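Local atomic coordinates of DNA endonuclease I-CvuI (Chlorella vulgaris, PDB entry 5A77), a protein that binds a DNA target as a two-chain assembly and cleaves it in the presence of magnesium, probably serving intron homing in the chloroplast. Residues W14-V19 and P96-K101. Numbering follows the deposited sequence.
Sequences WLAGFV and PYLQLK. With nucleotides of chain F.
Lys101 NZ donates a hydrogen bond of 2.6 Å to OP2 of DG1 of chain F, a phosphate oxygen of the cleaved DNA. On its way there the lysine passes the C-terminal part of segment 14-19. Its CD lies 3.6 Å from Val19 O, and its CE also runs by that carbonyl. The chain bends at chi3 (142°) and again at chi4 (63°), which turns the ammonium to the phosphate. Replacing Lys101 by alanine removes the amine, and OP2 would probably lose this hydrogen bond and a nearby positive charge, while Val19 O would lose its CD and CE neighbours.

The rest of the contact is mainly apolar packing, largely buried. Ala16 CB points at the loop and meets Tyr97 CB at 3.4 Å. The Tyr97 side chain then turns along the same helix and touches Gln9, Phe12 and Ala13. Leu98 reaches over with one methyl: CD2 sits 3.7 Å from Ala16 O and 4.2 Å from Val19 CB, touching two residues about a helix turn apart. Asp20, next along the helix, accepts a hydrogen bond from Gln99 N and so ties down the loop backbone.

The Lys101 side chain is about 6 Å from a bound magnesium ion. Helix 6-22 bears the LAGLIDADG motif, and the loop before helix 102-114 brings a basic residue to the 5' phosphate of DG1, probably the one freed by cleavage, an arrangement characteristic of the LAGLIDADG homing endonuclease active site.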
ATOM      1  N   TRP B  14       7.913  -7.785  -3.314  1.00 40.48           N
ATOM      2  CA  TRP B  14       6.468  -7.606  -3.197  1.00 40.48           C
ATOM      3  C   TRP B  14       6.131  -6.998  -1.841  1.00 39.46           C
ATOM      4  O   TRP B  14       5.388  -6.024  -1.759  1.00 38.62           O
ATOM      5  CB  TRP B  14       5.718  -8.942  -3.381  1.00 41.46           C
ATOM      6  CG  TRP B  14       4.230  -8.828  -3.130  1.00 39.64           C
ATOM      7  CD1 TRP B  14       3.262  -8.539  -4.051  1.00 38.32           C
ATOM      8  CD2 TRP B  14       3.549  -8.993  -1.867  1.00 36.96           C
ATOM      9  NE1 TRP B  14       2.029  -8.507  -3.443  1.00 38.04           N
ATOM     10  CE2 TRP B  14       2.175  -8.782  -2.123  1.00 35.83           C
ATOM     11  CE3 TRP B  14       3.970  -9.299  -0.573  1.00 41.18           C
ATOM     12  CZ2 TRP B  14       1.221  -8.864  -1.098  1.00 35.78           C
ATOM     13  CZ3 TRP B  14       3.013  -9.383   0.436  1.00 36.14           C
ATOM     14  CH2 TRP B  14       1.654  -9.163   0.164  1.00 36.08           C
ATOM     15  N   LEU B  15       6.683  -7.578  -0.779  1.00 41.31           N
ATOM     16  CA  LEU B  15       6.416  -7.110   0.579  1.00 41.17           C
ATOM     17  C   LEU B  15       6.964  -5.705   0.802  1.00 38.85           C
ATOM     18  O   LEU B  15       6.331  -4.872   1.457  1.00 38.31           O
ATOM     19  CB  LEU B  15       7.008  -8.069   1.611  1.00 39.46           C
ATOM     20  CG  LEU B  15       6.662  -7.642   3.036  1.00 40.56           C
ATOM     21  CD1 LEU B  15       5.155  -7.467   3.163  1.00 39.96           C
ATOM     22  CD2 LEU B  15       7.190  -8.637   4.066  1.00 43.81           C
ATOM     23  N   ALA B  16       8.142  -5.437   0.259  1.00 35.02           N
ATOM     24  CA  ALA B  16       8.644  -4.087   0.300  1.00 39.20           C
ATOM     25  C   ALA B  16       7.626  -3.187  -0.377  1.00 38.07           C
ATOM     26  O   ALA B  16       7.291  -2.108   0.131  1.00 36.98           O
ATOM     27  CB  ALA B  16       9.998  -3.989  -0.377  1.00 45.20           C
ATOM     28  N   GLY B  17       7.121  -3.652  -1.518  1.00 39.18           N
ATOM     29  CA  GLY B  17       6.117  -2.919  -2.257  1.00 36.56           C
ATOM     30  C   GLY B  17       4.924  -2.618  -1.375  1.00 37.18           C
ATOM     31  O   GLY B  17       4.369  -1.522  -1.413  1.00 38.56           O
ATOM     32  N   PHE B  18       4.555  -3.588  -0.547  1.00 36.45           N
ATOM     33  CA  PHE B  18       3.365  -3.474   0.283  1.00 35.33           C
ATOM     34  C   PHE B  18       3.580  -2.522   1.457  1.00 36.16           C
ATOM     35  O   PHE B  18       2.729  -1.676   1.751  1.00 35.14           O
ATOM     36  CB  PHE B  18       2.957  -4.859   0.777  1.00 34.83           C
ATOM     37  CG  PHE B  18       1.507  -4.992   1.073  1.00 36.73           C
ATOM     38  CD1 PHE B  18       0.584  -5.129   0.036  1.00 40.83           C
ATOM     39  CD2 PHE B  18       1.052  -5.013   2.384  1.00 39.65           C
ATOM     40  CE1 PHE B  18      -0.775  -5.279   0.305  1.00 41.72           C
ATOM     41  CE2 PHE B  18      -0.308  -5.163   2.668  1.00 43.01           C
ATOM     42  CZ  PHE B  18      -1.223  -5.289   1.625  1.00 46.48           C
ATOM     43  N   VAL B  19       4.720  -2.661   2.124  1.00 35.63           N
ATOM     44  CA  VAL B  19       5.057  -1.794   3.248  1.00 39.51           C
ATOM     45  C   VAL B  19       5.170  -0.313   2.813  1.00 42.67           C
ATOM     46  O   VAL B  19       4.670   0.580   3.505  1.00 43.81           O
ATOM     47  CB  VAL B  19       6.372  -2.255   3.925  1.00 38.02           C
ATOM     48  CG1 VAL B  19       6.813  -1.261   4.986  1.00 38.36           C
ATOM     49  CG2 VAL B  19       6.185  -3.641   4.533  1.00 43.26           C
ATOM     50  N   PRO B  96      16.957  -3.435   0.716  1.00 47.18           N
ATOM     51  CA  PRO B  96      17.323  -3.250  -0.695  1.00 45.31           C
ATOM     52  C   PRO B  96      16.146  -2.883  -1.614  1.00 48.34           C
ATOM     53  O   PRO B  96      16.380  -2.425  -2.740  1.00 48.01           O
ATOM     54  CB  PRO B  96      17.886  -4.620  -1.093  1.00 47.67           C
ATOM     55  CG  PRO B  96      18.283  -5.264   0.192  1.00 51.64           C
ATOM     56  CD  PRO B  96      17.264  -4.804   1.177  1.00 47.90           C
ATOM     57  N   TYR B  97      14.912  -3.068  -1.154  1.00 42.78           N
ATOM     58  CA  TYR B  97      13.761  -2.803  -2.014  1.00 42.78           C
ATOM     59  C   TYR B  97      12.856  -1.684  -1.516  1.00 42.62           C
ATOM     60  O   TYR B  97      12.044  -1.173  -2.276  1.00 45.87           O
ATOM     61  CB  TYR B  97      12.927  -4.069  -2.196  1.00 42.10           C
ATOM     62  CG  TYR B  97      13.743  -5.291  -2.516  1.00 44.17           C
ATOM     63  CD1 TYR B  97      14.302  -5.462  -3.774  1.00 44.60           C
ATOM     64  CD2 TYR B  97      13.964  -6.273  -1.557  1.00 43.86           C
ATOM     65  CE1 TYR B  97      15.054  -6.580  -4.068  1.00 46.88           C
ATOM     66  CE2 TYR B  97      14.714  -7.391  -1.842  1.00 43.94           C
ATOM     67  CZ  TYR B  97      15.254  -7.541  -3.098  1.00 46.69           C
ATOM     68  OH  TYR B  97      16.002  -8.657  -3.389  1.00 52.03           O
ATOM     69  N   LEU B  98      12.968  -1.297  -0.254  1.00 40.08           N
ATOM     70  CA  LEU B  98      12.144  -0.189   0.201  1.00 42.89           C
ATOM     71  C   LEU B  98      12.536   1.100  -0.523  1.00 48.53           C
ATOM     72  O   LEU B  98      13.694   1.534  -0.494  1.00 49.56           O
ATOM     73  CB  LEU B  98      12.252   0.006   1.705  1.00 39.88           C
ATOM     74  CG  LEU B  98      11.515  -0.970   2.614  1.00 41.09           C
ATOM     75  CD1 LEU B  98      11.743  -0.557   4.058  1.00 41.85           C
ATOM     76  CD2 LEU B  98      10.037  -1.015   2.294  1.00 40.25           C
ATOM     77  N   GLN B  99      11.569   1.709  -1.188  1.00 45.83           N
ATOM     78  CA  GLN B  99      11.841   2.972  -1.846  1.00 47.12           C
ATOM     79  C   GLN B  99      11.350   4.104  -0.960  1.00 43.56           C
ATOM     80  O   GLN B  99      12.138   4.917  -0.491  1.00 50.44           O
ATOM     81  CB  GLN B  99      11.187   3.018  -3.234  1.00 47.38           C
ATOM     82  CG  GLN B  99      12.168   3.378  -4.361  1.00 53.51           C
ATOM     83  CD  GLN B  99      13.209   2.292  -4.597  1.00 52.33           C
ATOM     84  OE1 GLN B  99      12.894   1.105  -4.575  1.00 53.98           O
ATOM     85  NE2 GLN B  99      14.452   2.695  -4.814  1.00 58.78           N
ATOM     86  N   LEU B 100      10.051   4.125  -0.695  1.00 42.42           N
ATOM     87  CA  LEU B 100       9.427   5.214   0.048  1.00 43.86           C
ATOM     88  C   LEU B 100       9.848   5.345   1.502  1.00 45.61           C
ATOM     89  O   LEU B 100       9.910   6.459   2.032  1.00 48.03           O
ATOM     90  CB  LEU B 100       7.908   5.067  -0.004  1.00 44.43           C
ATOM     91  CG  LEU B 100       7.363   5.194  -1.414  1.00 46.56           C
ATOM     92  CD1 LEU B 100       5.852   5.248  -1.380  1.00 48.89           C
ATOM     93  CD2 LEU B 100       7.950   6.453  -2.053  1.00 44.73           C
ATOM     94  N   LYS B 101      10.117   4.221   2.156  1.00 44.87           N
ATOM     95  CA  LYS B 101      10.304   4.248   3.597  1.00 43.04           C
ATOM     96  C   LYS B 101      11.698   3.797   4.036  1.00 41.15           C
ATOM     97  O   LYS B 101      11.899   3.436   5.195  1.00 38.62           O
ATOM     98  CB  LYS B 101       9.219   3.395   4.258  1.00 42.65           C
ATOM     99  CG  LYS B 101       7.806   3.866   3.915  1.00 42.97           C
ATOM    100  CD  LYS B 101       6.755   3.177   4.755  1.00 44.84           C
ATOM    101  CE  LYS B 101       5.620   4.129   5.138  1.00 44.46           C
ATOM    102  NZ  LYS B 101       4.860   4.645   3.986  1.00 47.08           N
TER
ATOM    103  OP3  DG F   1       1.400   6.045   5.198  1.00 57.82           O
ATOM    104  P    DG F   1       1.147   4.614   4.880  1.00 60.78           P
ATOM    105  OP1  DG F   1      -0.044   4.572   3.996  1.00 57.82           O
ATOM    106  OP2  DG F   1       2.421   4.026   4.406  1.00 56.86           O
ATOM    107  O5'  DG F   1       0.800   3.834   6.233  1.00 56.74           O
ATOM    108  C5'  DG F   1      -0.543   3.831   6.756  1.00 54.93           C
ATOM    109  C4'  DG F   1      -0.665   4.892   7.829  1.00 50.00           C
ATOM    110  O4'  DG F   1      -1.906   4.756   8.568  1.00 46.26           O
ATOM    111  C3'  DG F   1       0.443   4.870   8.863  1.00 48.00           C
ATOM    112  O3'  DG F   1       0.860   6.172   9.035  1.00 50.62           O
ATOM    113  C2'  DG F   1      -0.252   4.332  10.123  1.00 45.18           C
ATOM    114  C1'  DG F   1      -1.631   4.919   9.944  1.00 45.09           C
ATOM    115  N9   DG F   1      -2.701   4.264  10.684  1.00 42.15           N
ATOM    116  C8   DG F   1      -3.047   2.932  10.651  1.00 41.72           C
ATOM    117  N7   DG F   1      -4.106   2.657  11.368  1.00 41.20           N
ATOM    118  C5   DG F   1      -4.496   3.888  11.883  1.00 41.35           C
ATOM    119  C6   DG F   1      -5.574   4.224  12.728  1.00 41.96           C
ATOM    120  O6   DG F   1      -6.424   3.481  13.212  1.00 44.74           O
ATOM    121  N1   DG F   1      -5.606   5.582  13.012  1.00 40.96           N
ATOM    122  C2   DG F   1      -4.715   6.500  12.538  1.00 41.27           C
ATOM    123  N2   DG F   1      -4.914   7.772  12.915  1.00 43.35           N
ATOM    124  N3   DG F   1      -3.697   6.202  11.744  1.00 41.97           N
ATOM    125  C4   DG F   1      -3.648   4.883  11.462  1.00 39.95           C
TER